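Local coordinates for protein L-threonine-O-3-phosphate decarboxylase (Porphyromonas gingivalis, PDB 3FKD) that probably works as a pyridoxal 5'-phosphate-dependent L-threonine-O-3-phosphate decarboxylase built on the fold of class I and II aminotransferases, at residues 24-30 with 196-202; 32-37 with 234-239; 76-80 with 192-196; 169-173 with 276-280. All coordinates share one frame; numbering follows the deposited sequence.

In the fold
Interactions 1, 3 and 4 are buried, whereas interaction 2, farther from the centre of the chain, is partly open. Interactions 1 and 3 share Ser196, where strand 189-194 runs into helix 196-199: one covers this junction with the N-terminal loop, largely through carbonyl groups, the other with helix 75-86, almost entirely through apolar packing. Interaction 2 pairs two helices by a stack, a weak polar bond and leucines, and meets interaction 1 through Ile201, Leu33 and Ile239. Interaction 4 joins the seven-stranded sheet's loop 169-173 to the five-stranded sheet by aromatic rings and one threonine-to-carbonyl hydrogen bond. Its Tyr169 reaches His197 of interaction 1, but interactions 2 and 4 do not touch.

Interaction 1: 24-30 with 196-202; sequences VWTDGDK and SHAYGIP
The turn after strand 189-194, where the Ser-His-Ala-Tyr-Gly-Ile-Pro run matches the segment that usually carries the Schiff-base lysine in class I and II aminotransferases, is met by Val24, Trp25 and Lys30 of the N-terminal loop. By that alignment His197 probably occupies the position of this lysine. Its carbonyl O accepts a hydrogen bond from Trp25 N at 2.8 Å, somewhat bent, with an N-H...O angle of 137°. The neighbouring carbonyl is met by a carbon: Trp25 CD1 lies 3.3 Å from Ala198 O, which sits at the edge of the indole, near its plane. Val24 packs against the turn through its two methyls. With CG1 anti to its backbone N (chi1 176°), that methyl comes within 3.5 Å of Ser196 O and 3.6 Å of Gly200 CA, while CG2 reaches Pro202 CG. Gly200, at positive phi, leaves the short helix and brings its CA 3.6 Å from Trp25 O. Lys30 stretches to the same corner, but 2.4 Å between Lys30 NZ and Tyr199 O is too short to be taken literally, so the exact placing of the amine is doubtful. Ile44 and Tyr47 of the second subunit also pack here. Carbonyl groups of the short helix thus face an amide, an aromatic C-H and, if its amine is placed correctly, Lys30, which probably offsets their partial negative charge.

Interaction 2: 32-37 with 234-239; sequences HLEKHL and EAAKFI
His36 and Phe238 form the aromatic part of this helix pair, an offset stack with ring centroids 4.4 Å apart and planes inclined by 21°. Phe238 CD2 lies over the centre of the imidazole, 3.4 Å from its CG. The methylene joins in: His36 CB sits above the Phe238 face, 3.9 Å from the centroid and close to the ring normal, a CH-pi contact. In both residues the first torsion sets CG opposite the backbone N, which projects the side chains across the gap between the helices so that one ring slides over the other.

The polar part is a single weak hydrogen bond from His36 NE2 to Glu234 OE2, 2.7 Å long but bent to 119° at the hydrogen. Glu234 bends at its second torsion, and its carboxylate lies almost parallel to the imidazole plane. With a carboxylate at NE2 and a phenyl ring over one face, the imidazole's rotation is probably well fixed, and its protonated form may be favoured.

Apolar contacts fill the inner side. Leu33 CD1 meets Ala235 CB at 3.8 Å, and its CD2 reaches Ile239 CD1. Leu37 CD2 touches Ala235 CB at 4.1 Å and passes alongside Glu234 CG at 3.9 Å.

The axes of segments 32-37 and 234-239 come within 9.9 Å and run roughly antiparallel, at 135°. Helix 230-241 is bordered by helix 53-62 at Ala236 and Lys237, and Phe195, just after strand 189-194, packs on Ala236 and Ile239; on helix 31-39, Leu37 and Glu34 face the second subunit.

Interaction 3: 76-80 with 192-196; sequences PTAAF and VYSFS
Ser194 OG, pressed against the ring of Pro76, is also the acceptor of a weak capping bond from Ser196 N, 3.1 Å long, at the start of the short helix 196-199. Ser196 OG also comes near, at 3.5 Å from Ser194 OG. Ser194 OG lies trans to its own amide N (chi1 178°), a setting that swings it toward helix 75-86, where Pro76 CG approaches to 3.4 Å. The proline ring therefore covers the cap from the helix side with carbons, offering it no polar partner.

Toward Val192 the contact is mainly apolar. Val192 CG1 is enclosed by three residues: Pro76 CB at 3.8 Å, Ala79 CB at 3.9 Å and Phe80 CE1 at 3.7 Å. Phe80 approaches obliquely, its CE1 touching both methyls of the valine. Its ring also lies beneath a backbone carbonyl, with Pro76 O 3.3 Å above the plane and offset toward the rim. Phe80 meets Tyr102 edge-to-face as well, while Tyr193 points to the other side of the strand, where its hydroxyl is hydrogen-bonded to Gln167 NE2.

The axes of segments 76-80 and 192-194 are 8.3 Å apart, with 163° between their directions. Helix 75-86 leaves edge strand 70-73 and packs on one side of the seven-stranded sheet, nearly antiparallel to strand 189-194, Ala79 resting on Ile209 of the intervening strand. This is the layered alpha/beta packing of fold-type I pyridoxal phosphate enzymes; in relatives the start of this helix and the serine that ends the strand line the cofactor's phosphate pocket, consistent with a similar site here.

Interaction 4: 169-173 with 276-280; sequences YVSFT and GTTFF
The ring of Tyr169 receives the edge of Phe279 on one face, Phe279 CZ standing 4.0 Å above the plane over its centre, while Phe172 CE1 lies at its rim, in plane. The pair is edge-to-face, with centroids 5.2 Å apart and planes at 61°; the nearest atoms are Tyr169 CD1 and Phe279 CE2 at 3.8 Å. Phe172 also presents a face, to Tyr169 CD1, and its own CD1 reaches the Phe279 edge, CE2, at 4.0 Å. Phe279 carries Thr277 CG2 over the centre of one face, 3.6 Å above it. Its CG lies between backbone N and carbonyl carbon (chi1 53°), a setting that turns the ring toward the tyrosine.

Residues 169-172 form a type I turn closed by a hydrogen bond from Phe172 N to Tyr169 O. The turn follows strand 162-166, so the contact ties a loop of the seven-stranded sheet's domain to the start of strand 279-284 in the five-stranded sheet of the aminotransferase fold. A tyrosine at the place of Tyr169 usually lies beside the cofactor in this family; here its hydroxyl is hydrogen-bonded to Thr23 OG1 and its ring meets His197.

Beyond the rings, Thr277 OG1 donates to Phe172 O, a short bond of 2.5 Å with the donor tilted 24° from the carbonyl plane. Thr278 OG1 lies 3.8 Å from Phe172 CD1, and Trp253 of helix 250-266 packs against both residues.

Interaction 1: 24-30 with 196-202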
loop_
_atom_site.group_PDB
_atom_site.type_symbol
_atom_site.label_atom_id
_atom_site.label_comp_id
_atom_site.label_asym_id
_atom_site.label_seq_id
_atom_site.Cartn_x
_atom_site.Cartn_y
_atom_site.Cartn_z
ATOM N N VAL A 24 12.192 -14.160 -6.047
ATOM C CA VAL A 24 10.881 -14.405 -6.633
ATOM C C VAL A 24 10.881 -15.590 -7.626
ATOM O O VAL A 24 11.699 -15.653 -8.524
ATOM C CB VAL A 24 10.352 -13.113 -7.317
ATOM C CG1 VAL A 24 9.032 -13.356 -8.027
ATOM C CG2 VAL A 24 10.238 -11.968 -6.275
ATOM N N TRP A 25 9.952 -16.525 -7.457
ATOM C CA TRP A 25 9.702 -17.537 -8.485
ATOM C C TRP A 25 9.155 -16.919 -9.777
ATOM O O TRP A 25 8.013 -16.513 -9.860
ATOM C CB TRP A 25 8.807 -18.675 -7.977
ATOM C CG TRP A 25 8.309 -19.573 -9.076
ATOM C CD1 TRP A 25 7.010 -19.741 -9.464
ATOM C CD2 TRP A 25 9.097 -20.403 -9.949
ATOM N NE1 TRP A 25 6.933 -20.624 -10.502
ATOM C CE2 TRP A 25 8.192 -21.054 -10.828
ATOM C CE3 TRP A 25 10.463 -20.673 -10.060
ATOM C CZ2 TRP A 25 8.611 -21.944 -11.829
ATOM C CZ3 TRP A 25 10.890 -21.569 -11.054
ATOM C CH2 TRP A 25 9.959 -22.195 -11.928
ATOM N N THR A 26 9.993 -16.906 -10.807
ATOM C CA THR A 26 9.753 -16.096 -12.010
ATOM C C THR A 26 9.227 -16.848 -13.253
ATOM O O THR A 26 8.682 -16.247 -14.173
ATOM C CB THR A 26 11.030 -15.289 -12.297
ATOM O OG1 THR A 26 10.900 -13.989 -11.688
ATOM C CG2 THR A 26 11.336 -15.172 -13.755
ATOM N N ASP A 27 9.383 -18.165 -13.255
ATOM C CA ASP A 27 9.093 -18.970 -14.428
ATOM C C ASP A 27 7.675 -19.549 -14.422
ATOM O O ASP A 27 7.386 -20.437 -15.202
ATOM C CB ASP A 27 10.131 -20.101 -14.573
ATOM C CG ASP A 27 11.071 -19.900 -15.760
ATOM O OD1 ASP A 27 11.196 -18.754 -16.205
ATOM O OD2 ASP A 27 11.683 -20.881 -16.260
ATOM N N GLY A 28 6.800 -19.049 -13.552
ATOM C CA GLY A 28 5.426 -19.522 -13.490
ATOM C C GLY A 28 4.655 -19.268 -14.782
ATOM O O GLY A 28 5.053 -18.441 -15.582
ATOM N N ASP A 29 3.563 -20.005 -15.006
ATOM C CA ASP A 29 2.658 -19.700 -16.123
ATOM C C ASP A 29 1.687 -18.567 -15.748
ATOM O O ASP A 29 0.815 -18.731 -14.878
ATOM C CB ASP A 29 1.869 -20.925 -16.546
ATOM C CG ASP A 29 1.157 -20.729 -17.874
ATOM O OD1 ASP A 29 0.989 -19.554 -18.320
ATOM O OD2 ASP A 29 0.771 -21.772 -18.480
ATOM N N LYS A 30 1.837 -17.424 -16.412
ATOM C CA LYS A 30 1.147 -16.224 -15.981
ATOM C C LYS A 30 0.246 -15.693 -17.049
ATOM O O LYS A 30 -0.358 -14.631 -16.856
ATOM C CB LYS A 30 2.156 -15.127 -15.622
ATOM C CG LYS A 30 2.489 -15.028 -14.142
ATOM C CD LYS A 30 3.955 -14.591 -13.971
ATOM C CE LYS A 30 4.272 -14.326 -12.500
ATOM N NZ LYS A 30 3.029 -13.806 -11.818
ATOM N N SER A 196 3.783 -12.169 -3.562
ATOM C CA SER A 196 4.871 -11.698 -4.421
ATOM C C SER A 196 5.803 -12.801 -4.925
ATOM O O SER A 196 6.186 -12.787 -6.087
ATOM C CB SER A 196 5.749 -10.646 -3.738
ATOM O OG SER A 196 5.064 -9.857 -2.820
ATOM N N HIS A 197 6.194 -13.715 -4.029
ATOM C CA HIS A 197 7.327 -14.623 -4.270
ATOM C C HIS A 197 6.953 -15.883 -5.029
ATOM O O HIS A 197 7.535 -16.146 -6.067
ATOM C CB HIS A 197 8.007 -15.006 -2.964
ATOM C CG HIS A 197 8.435 -13.829 -2.148
ATOM N ND1 HIS A 197 9.609 -13.138 -2.385
ATOM C CD2 HIS A 197 7.849 -13.228 -1.094
ATOM C CE1 HIS A 197 9.716 -12.158 -1.518
ATOM N NE2 HIS A 197 8.661 -12.192 -0.720
ATOM N N ALA A 198 5.970 -16.625 -4.494
ATOM C CA ALA A 198 5.541 -17.919 -5.039
ATOM C C ALA A 198 4.869 -17.764 -6.383
ATOM O O ALA A 198 4.857 -18.699 -7.166
ATOM C CB ALA A 198 4.622 -18.684 -4.064
ATOM N N TYR A 199 4.348 -16.573 -6.658
ATOM C CA TYR A 199 3.527 -16.363 -7.858
ATOM C C TYR A 199 3.983 -15.273 -8.804
ATOM O O TYR A 199 3.280 -14.995 -9.779
ATOM C CB TYR A 199 2.064 -16.135 -7.513
ATOM C CG TYR A 199 1.541 -17.039 -6.439
ATOM C CD1 TYR A 199 1.365 -18.417 -6.666
ATOM C CD2 TYR A 199 1.184 -16.518 -5.188
ATOM C CE1 TYR A 199 0.870 -19.251 -5.658
ATOM C CE2 TYR A 199 0.685 -17.325 -4.190
ATOM C CZ TYR A 199 0.533 -18.691 -4.425
ATOM O OH TYR A 199 0.034 -19.459 -3.410
ATOM N N GLY A 200 5.144 -14.676 -8.538
ATOM C CA GLY A 200 5.759 -13.767 -9.483
ATOM C C GLY A 200 5.032 -12.454 -9.624
ATOM O O GLY A 200 5.138 -11.783 -10.640
ATOM N N ILE A 201 4.278 -12.077 -8.598
ATOM C CA ILE A 201 3.565 -10.816 -8.650
ATOM C C ILE A 201 3.914 -9.809 -7.527
ATOM O O ILE A 201 3.036 -9.267 -6.848
ATOM C CB ILE A 201 2.079 -11.023 -8.894
ATOM C CG1 ILE A 201 1.522 -12.029 -7.894
ATOM C CG2 ILE A 201 1.891 -11.556 -10.319
ATOM C CD1 ILE A 201 0.117 -11.753 -7.483
ATOM N N PRO A 202 5.212 -9.508 -7.407
ATOM C CA PRO A 202 5.737 -8.522 -6.460
ATOM C C PRO A 202 5.159 -7.103 -6.668
ATOM O O PRO A 202 4.981 -6.374 -5.699
ATOM C CB PRO A 202 7.257 -8.509 -6.746
ATOM C CG PRO A 202 7.477 -9.326 -7.935
ATOM C CD PRO A 202 6.193 -9.875 -8.445
#

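Interaction 2: 32-37 with 234-239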
loop_
_atom_site.group_PDB
_atom_site.type_symbol
_atom_site.label_atom_id
_atom_site.label_comp_id
_atom_site.label_asym_id
_atom_site.label_seq_id
_atom_site.Cartn_x
_atom_site.Cartn_y
_atom_site.Cartn_z
ATOM N N HIS A 32 -2.542 -16.855 -18.018
ATOM C CA HIS A 32 -3.930 -16.902 -17.607
ATOM C C HIS A 32 -4.293 -15.995 -16.430
ATOM O O HIS A 32 -5.374 -15.403 -16.423
ATOM C CB HIS A 32 -4.392 -18.335 -17.444
ATOM C CG HIS A 32 -4.342 -19.074 -18.732
ATOM N ND1 HIS A 32 -3.237 -19.806 -19.125
ATOM C CD2 HIS A 32 -5.201 -19.087 -19.777
ATOM C CE1 HIS A 32 -3.444 -20.279 -20.341
ATOM N NE2 HIS A 32 -4.632 -19.863 -20.756
ATOM N N LEU A 33 -3.397 -15.865 -15.462
ATOM C CA LEU A 33 -3.581 -14.834 -14.495
ATOM C C LEU A 33 -3.692 -13.490 -15.240
ATOM O O LEU A 33 -4.590 -12.697 -14.986
ATOM C CB LEU A 33 -2.422 -14.822 -13.497
ATOM C CG LEU A 33 -2.330 -13.567 -12.623
ATOM C CD1 LEU A 33 -3.606 -13.364 -11.839
ATOM C CD2 LEU A 33 -1.155 -13.637 -11.677
ATOM N N GLU A 34 -2.778 -13.216 -16.152
ATOM C CA GLU A 34 -2.739 -11.899 -16.777
ATOM C C GLU A 34 -3.917 -11.616 -17.713
ATOM O O GLU A 34 -4.402 -10.518 -17.766
ATOM C CB GLU A 34 -1.406 -11.693 -17.498
ATOM C CG GLU A 34 -0.258 -11.493 -16.534
ATOM C CD GLU A 34 1.045 -11.192 -17.235
ATOM O OE1 GLU A 34 1.084 -11.359 -18.479
ATOM O OE2 GLU A 34 2.011 -10.795 -16.548
ATOM N N LYS A 35 -4.340 -12.603 -18.483
ATOM C CA LYS A 35 -5.554 -12.483 -19.233
ATOM C C LYS A 35 -6.716 -12.146 -18.292
ATOM O O LYS A 35 -7.532 -11.277 -18.615
ATOM C CB LYS A 35 -5.832 -13.772 -20.014
ATOM C CG LYS A 35 -7.169 -13.769 -20.744
ATOM C CD LYS A 35 -7.381 -12.427 -21.456
ATOM C CE LYS A 35 -7.993 -12.628 -22.844
ATOM N NZ LYS A 35 -7.248 -13.668 -23.641
ATOM N N HIS A 36 -6.784 -12.810 -17.139
ATOM C CA HIS A 36 -7.830 -12.526 -16.144
ATOM C C HIS A 36 -7.893 -11.045 -15.668
ATOM O O HIS A 36 -8.962 -10.472 -15.583
ATOM C CB HIS A 36 -7.771 -13.499 -14.948
ATOM C CG HIS A 36 -8.907 -13.337 -13.982
ATOM N ND1 HIS A 36 -10.173 -13.831 -14.229
ATOM C CD2 HIS A 36 -8.975 -12.720 -12.777
ATOM C CE1 HIS A 36 -10.970 -13.537 -13.216
ATOM N NE2 HIS A 36 -10.266 -12.867 -12.319
ATOM N N LEU A 37 -6.759 -10.429 -15.378
ATOM C CA LEU A 37 -6.743 -9.013 -15.022
ATOM C C LEU A 37 -7.172 -8.083 -16.162
ATOM O O LEU A 37 -7.704 -6.982 -15.935
ATOM C CB LEU A 37 -5.349 -8.606 -14.548
ATOM C CG LEU A 37 -4.878 -9.424 -13.354
ATOM C CD1 LEU A 37 -3.381 -9.122 -13.085
ATOM C CD2 LEU A 37 -5.779 -9.303 -12.101
ATOM N N GLU A 234 -7.981 -9.070 -7.036
ATOM C CA GLU A 234 -8.463 -9.814 -8.176
ATOM C C GLU A 234 -7.461 -10.919 -8.604
ATOM O O GLU A 234 -7.860 -12.045 -8.890
ATOM C CB GLU A 234 -8.769 -8.817 -9.297
ATOM C CG GLU A 234 -9.363 -9.394 -10.530
ATOM C CD GLU A 234 -10.812 -9.890 -10.379
ATOM O OE1 GLU A 234 -11.452 -9.640 -9.351
ATOM O OE2 GLU A 234 -11.307 -10.540 -11.332
ATOM N N ALA A 235 -6.169 -10.595 -8.594
ATOM C CA ALA A 235 -5.125 -11.576 -8.858
ATOM C C ALA A 235 -5.150 -12.684 -7.825
ATOM O O ALA A 235 -5.102 -13.872 -8.165
ATOM C CB ALA A 235 -3.756 -10.917 -8.890
ATOM N N ALA A 236 -5.230 -12.298 -6.561
ATOM C CA ALA A 236 -5.252 -13.274 -5.473
ATOM C C ALA A 236 -6.438 -14.232 -5.541
ATOM O O ALA A 236 -6.264 -15.438 -5.337
ATOM C CB ALA A 236 -5.185 -12.582 -4.093
ATOM N N LYS A 237 -7.625 -13.687 -5.794
ATOM C CA LYS A 237 -8.841 -14.484 -5.954
ATOM C C LYS A 237 -8.673 -15.566 -7.027
ATOM O O LYS A 237 -9.074 -16.714 -6.842
ATOM C CB LYS A 237 -10.024 -13.572 -6.313
ATOM C CG LYS A 237 -10.816 -13.137 -5.119
ATOM C CD LYS A 237 -11.722 -11.971 -5.443
ATOM C CE LYS A 237 -12.372 -11.397 -4.166
ATOM N NZ LYS A 237 -13.153 -10.175 -4.405
ATOM N N PHE A 238 -8.070 -15.180 -8.147
ATOM C CA PHE A 238 -7.742 -16.091 -9.242
ATOM C C PHE A 238 -6.730 -17.202 -8.855
ATOM O O PHE A 238 -6.970 -18.384 -9.089
ATOM C CB PHE A 238 -7.229 -15.295 -10.444
ATOM C CG PHE A 238 -7.252 -16.073 -11.718
ATOM C CD1 PHE A 238 -6.089 -16.569 -12.262
ATOM C CD2 PHE A 238 -8.438 -16.327 -12.365
ATOM C CE1 PHE A 238 -6.113 -17.284 -13.438
ATOM C CE2 PHE A 238 -8.458 -17.049 -13.525
ATOM C CZ PHE A 238 -7.303 -17.524 -14.061
ATOM N N ILE A 239 -5.604 -16.815 -8.262
ATOM C CA ILE A 239 -4.658 -17.814 -7.753
ATOM C C ILE A 239 -5.327 -18.833 -6.795
ATOM O O ILE A 239 -5.084 -20.047 -6.905
ATOM C CB ILE A 239 -3.434 -17.147 -7.093
ATOM C CG1 ILE A 239 -2.599 -16.433 -8.175
ATOM C CG2 ILE A 239 -2.622 -18.171 -6.246
ATOM C CD1 ILE A 239 -1.781 -15.213 -7.676
#

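Interaction 3: 76-80 with 192-196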
loop_
_atom_site.group_PDB
_atom_site.type_symbol
_atom_site.label_atom_id
_atom_site.label_comp_id
_atom_site.label_asym_id
_atom_site.label_seq_id
_atom_site.Cartn_x
_atom_site.Cartn_y
_atom_site.Cartn_z
ATOM N N PRO A 76 3.574 -8.311 1.848
ATOM C CA PRO A 76 3.929 -8.892 3.154
ATOM C C PRO A 76 4.746 -7.909 3.970
ATOM O O PRO A 76 4.601 -7.887 5.207
ATOM C CB PRO A 76 4.737 -10.127 2.787
ATOM C CG PRO A 76 5.184 -9.886 1.374
ATOM C CD PRO A 76 4.014 -9.164 0.735
ATOM N N THR A 77 5.540 -7.068 3.303
ATOM C CA THR A 77 6.252 -5.997 4.013
ATOM C C THR A 77 5.307 -5.093 4.866
ATOM O O THR A 77 5.544 -4.907 6.060
ATOM C CB THR A 77 7.111 -5.113 3.062
ATOM O OG1 THR A 77 8.096 -5.899 2.404
ATOM C CG2 THR A 77 7.803 -4.030 3.828
ATOM N N ALA A 78 4.239 -4.554 4.261
ATOM C CA ALA A 78 3.255 -3.784 5.030
ATOM C C ALA A 78 2.866 -4.470 6.336
ATOM O O ALA A 78 2.863 -3.829 7.397
ATOM C CB ALA A 78 1.992 -3.429 4.194
ATOM N N ALA A 79 2.533 -5.758 6.250
ATOM C CA ALA A 79 2.208 -6.559 7.432
ATOM C C ALA A 79 3.272 -6.522 8.548
ATOM O O ALA A 79 2.915 -6.596 9.704
ATOM C CB ALA A 79 1.909 -7.991 7.045
ATOM N N PHE A 80 4.563 -6.438 8.196
ATOM C CA PHE A 80 5.642 -6.486 9.193
ATOM C C PHE A 80 5.635 -5.206 10.015
ATOM O O PHE A 80 5.801 -5.225 11.228
ATOM C CB PHE A 80 7.016 -6.671 8.536
ATOM C CG PHE A 80 7.158 -7.956 7.826
ATOM C CD1 PHE A 80 6.791 -9.142 8.444
ATOM C CD2 PHE A 80 7.646 -7.995 6.540
ATOM C CE1 PHE A 80 6.901 -10.317 7.793
ATOM C CE2 PHE A 80 7.776 -9.179 5.882
ATOM C CZ PHE A 80 7.404 -10.337 6.503
ATOM N N VAL A 192 2.791 -14.565 8.247
ATOM C CA VAL A 192 2.695 -13.509 7.266
ATOM C C VAL A 192 2.930 -14.179 5.953
ATOM O O VAL A 192 4.024 -14.631 5.684
ATOM C CB VAL A 192 3.721 -12.354 7.475
ATOM C CG1 VAL A 192 3.737 -11.377 6.255
ATOM C CG2 VAL A 192 3.436 -11.617 8.796
ATOM N N TYR A 193 1.872 -14.250 5.153
ATOM C CA TYR A 193 1.922 -14.892 3.860
ATOM C C TYR A 193 2.138 -13.885 2.713
ATOM O O TYR A 193 1.932 -12.685 2.894
ATOM C CB TYR A 193 0.670 -15.729 3.662
ATOM C CG TYR A 193 0.799 -17.071 4.323
ATOM C CD1 TYR A 193 1.333 -18.164 3.629
ATOM C CD2 TYR A 193 0.431 -17.256 5.654
ATOM C CE1 TYR A 193 1.462 -19.386 4.223
ATOM C CE2 TYR A 193 0.577 -18.506 6.265
ATOM C CZ TYR A 193 1.096 -19.555 5.539
ATOM O OH TYR A 193 1.235 -20.793 6.115
ATOM N N SER A 194 2.560 -14.385 1.552
ATOM C CA SER A 194 2.953 -13.536 0.437
ATOM C C SER A 194 2.482 -14.001 -0.953
ATOM O O SER A 194 2.499 -15.165 -1.272
ATOM C CB SER A 194 4.474 -13.393 0.423
ATOM O OG SER A 194 4.870 -12.604 -0.671
ATOM N N PHE A 195 2.117 -13.060 -1.796
ATOM C CA PHE A 195 1.728 -13.385 -3.146
ATOM C C PHE A 195 2.836 -12.947 -4.078
ATOM O O PHE A 195 2.846 -13.308 -5.245
ATOM C CB PHE A 195 0.376 -12.733 -3.520
ATOM C CG PHE A 195 -0.840 -13.481 -2.992
ATOM C CD1 PHE A 195 -1.454 -14.483 -3.751
ATOM C CD2 PHE A 195 -1.388 -13.167 -1.757
ATOM C CE1 PHE A 195 -2.542 -15.190 -3.268
ATOM C CE2 PHE A 195 -2.485 -13.859 -1.271
ATOM C CZ PHE A 195 -3.058 -14.860 -2.021
ATOM N N SER A 196 3.783 -12.169 -3.562
ATOM C CA SER A 196 4.871 -11.698 -4.421
ATOM C C SER A 196 5.803 -12.801 -4.925
ATOM O O SER A 196 6.186 -12.787 -6.087
ATOM C CB SER A 196 5.749 -10.646 -3.738
ATOM O OG SER A 196 5.064 -9.857 -2.820
#

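Interaction 4: 169-173 with 276-280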
loop_
_atom_site.group_PDB
_atom_site.type_symbol
_atom_site.label_atom_id
_atom_site.label_comp_id
_atom_site.label_asym_id
_atom_site.label_seq_id
_atom_site.Cartn_x
_atom_site.Cartn_y
_atom_site.Cartn_z
ATOM N N TYR A 169 8.179 -17.989 1.695
ATOM C CA TYR A 169 8.893 -19.024 0.944
ATOM C C TYR A 169 8.461 -20.411 1.365
ATOM O O TYR A 169 9.142 -21.396 1.060
ATOM C CB TYR A 169 10.403 -18.894 1.153
ATOM C CG TYR A 169 10.953 -17.531 0.853
ATOM C CD1 TYR A 169 11.161 -17.105 -0.463
ATOM C CD2 TYR A 169 11.272 -16.661 1.887
ATOM C CE1 TYR A 169 11.668 -15.840 -0.733
ATOM C CE2 TYR A 169 11.771 -15.395 1.630
ATOM C CZ TYR A 169 11.968 -14.986 0.326
ATOM O OH TYR A 169 12.462 -13.722 0.106
ATOM N N VAL A 170 7.327 -20.493 2.049
ATOM C CA VAL A 170 6.856 -21.755 2.560
ATOM C C VAL A 170 6.675 -22.754 1.422
ATOM O O VAL A 170 6.752 -23.944 1.639
ATOM C CB VAL A 170 5.553 -21.601 3.340
ATOM C CG1 VAL A 170 4.356 -21.873 2.444
ATOM C CG2 VAL A 170 5.553 -22.538 4.522
ATOM N N SER A 171 6.471 -22.280 0.200
ATOM C CA SER A 171 6.364 -23.199 -0.922
ATOM C C SER A 171 7.696 -23.479 -1.709
ATOM O O SER A 171 7.727 -24.282 -2.656
ATOM C CB SER A 171 5.182 -22.777 -1.840
ATOM O OG SER A 171 5.659 -21.950 -2.882
ATOM N N PHE A 172 8.784 -22.831 -1.302
ATOM C CA PHE A 172 10.116 -23.041 -1.887
ATOM C C PHE A 172 10.830 -24.223 -1.206
ATOM O O PHE A 172 12.026 -24.288 -1.193
ATOM C CB PHE A 172 11.006 -21.788 -1.710
ATOM C CG PHE A 172 10.588 -20.593 -2.535
ATOM C CD1 PHE A 172 11.542 -19.718 -3.018
ATOM C CD2 PHE A 172 9.246 -20.338 -2.812
ATOM C CE1 PHE A 172 11.183 -18.614 -3.762
ATOM C CE2 PHE A 172 8.866 -19.238 -3.559
ATOM C CZ PHE A 172 9.826 -18.373 -4.040
ATOM N N THR A 173 10.057 -25.121 -0.610
ATOM C CA THR A 173 10.573 -26.295 0.062
ATOM C C THR A 173 9.586 -27.469 -0.026
ATOM O O THR A 173 8.347 -27.286 -0.024
ATOM C CB THR A 173 10.875 -26.062 1.548
ATOM O OG1 THR A 173 11.457 -27.250 2.088
ATOM C CG2 THR A 173 9.582 -25.785 2.329
ATOM N N GLY A 276 18.898 -24.762 2.223
ATOM C CA GLY A 276 17.744 -25.642 2.103
ATOM C C GLY A 276 16.667 -25.251 1.077
ATOM O O GLY A 276 15.562 -25.788 1.103
ATOM N N THR A 277 16.969 -24.319 0.180
ATOM C CA THR A 277 15.967 -23.894 -0.772
ATOM C C THR A 277 16.617 -23.472 -2.076
ATOM O O THR A 277 17.784 -23.723 -2.264
ATOM C CB THR A 277 15.057 -22.767 -0.199
ATOM O OG1 THR A 277 13.906 -22.628 -1.021
ATOM C CG2 THR A 277 15.773 -21.414 -0.162
ATOM N N THR A 278 15.877 -22.799 -2.957
ATOM C CA THR A 278 16.354 -22.563 -4.324
ATOM C C THR A 278 17.172 -21.275 -4.551
ATOM O O THR A 278 17.598 -20.984 -5.672
ATOM C CB THR A 278 15.205 -22.590 -5.295
ATOM O OG1 THR A 278 14.274 -21.612 -4.870
ATOM C CG2 THR A 278 14.501 -23.914 -5.240
ATOM N N PHE A 279 17.389 -20.513 -3.498
ATOM C CA PHE A 279 18.413 -19.477 -3.546
ATOM C C PHE A 279 19.419 -19.735 -2.412
ATOM O O PHE A 279 19.133 -20.500 -1.495
ATOM C CB PHE A 279 17.781 -18.089 -3.405
ATOM C CG PHE A 279 16.904 -17.958 -2.201
ATOM C CD1 PHE A 279 17.444 -17.644 -0.977
ATOM C CD2 PHE A 279 15.531 -18.173 -2.303
ATOM C CE1 PHE A 279 16.639 -17.555 0.130
ATOM C CE2 PHE A 279 14.714 -18.076 -1.202
ATOM C CZ PHE A 279 15.242 -17.758 0.009
ATOM N N PHE A 280 20.573 -19.073 -2.459
ATOM C CA PHE A 280 21.693 -19.388 -1.551
ATOM C C PHE A 280 22.736 -18.262 -1.534
ATOM O O PHE A 280 22.824 -17.466 -2.456
ATOM C CB PHE A 280 22.374 -20.743 -1.971
ATOM C CG PHE A 280 22.755 -20.783 -3.420
ATOM C CD1 PHE A 280 23.938 -20.199 -3.856
ATOM C CD2 PHE A 280 21.895 -21.322 -4.362
ATOM C CE1 PHE A 280 24.277 -20.192 -5.183
ATOM C CE2 PHE A 280 22.215 -21.298 -5.694
ATOM C CZ PHE A 280 23.433 -20.746 -6.107
#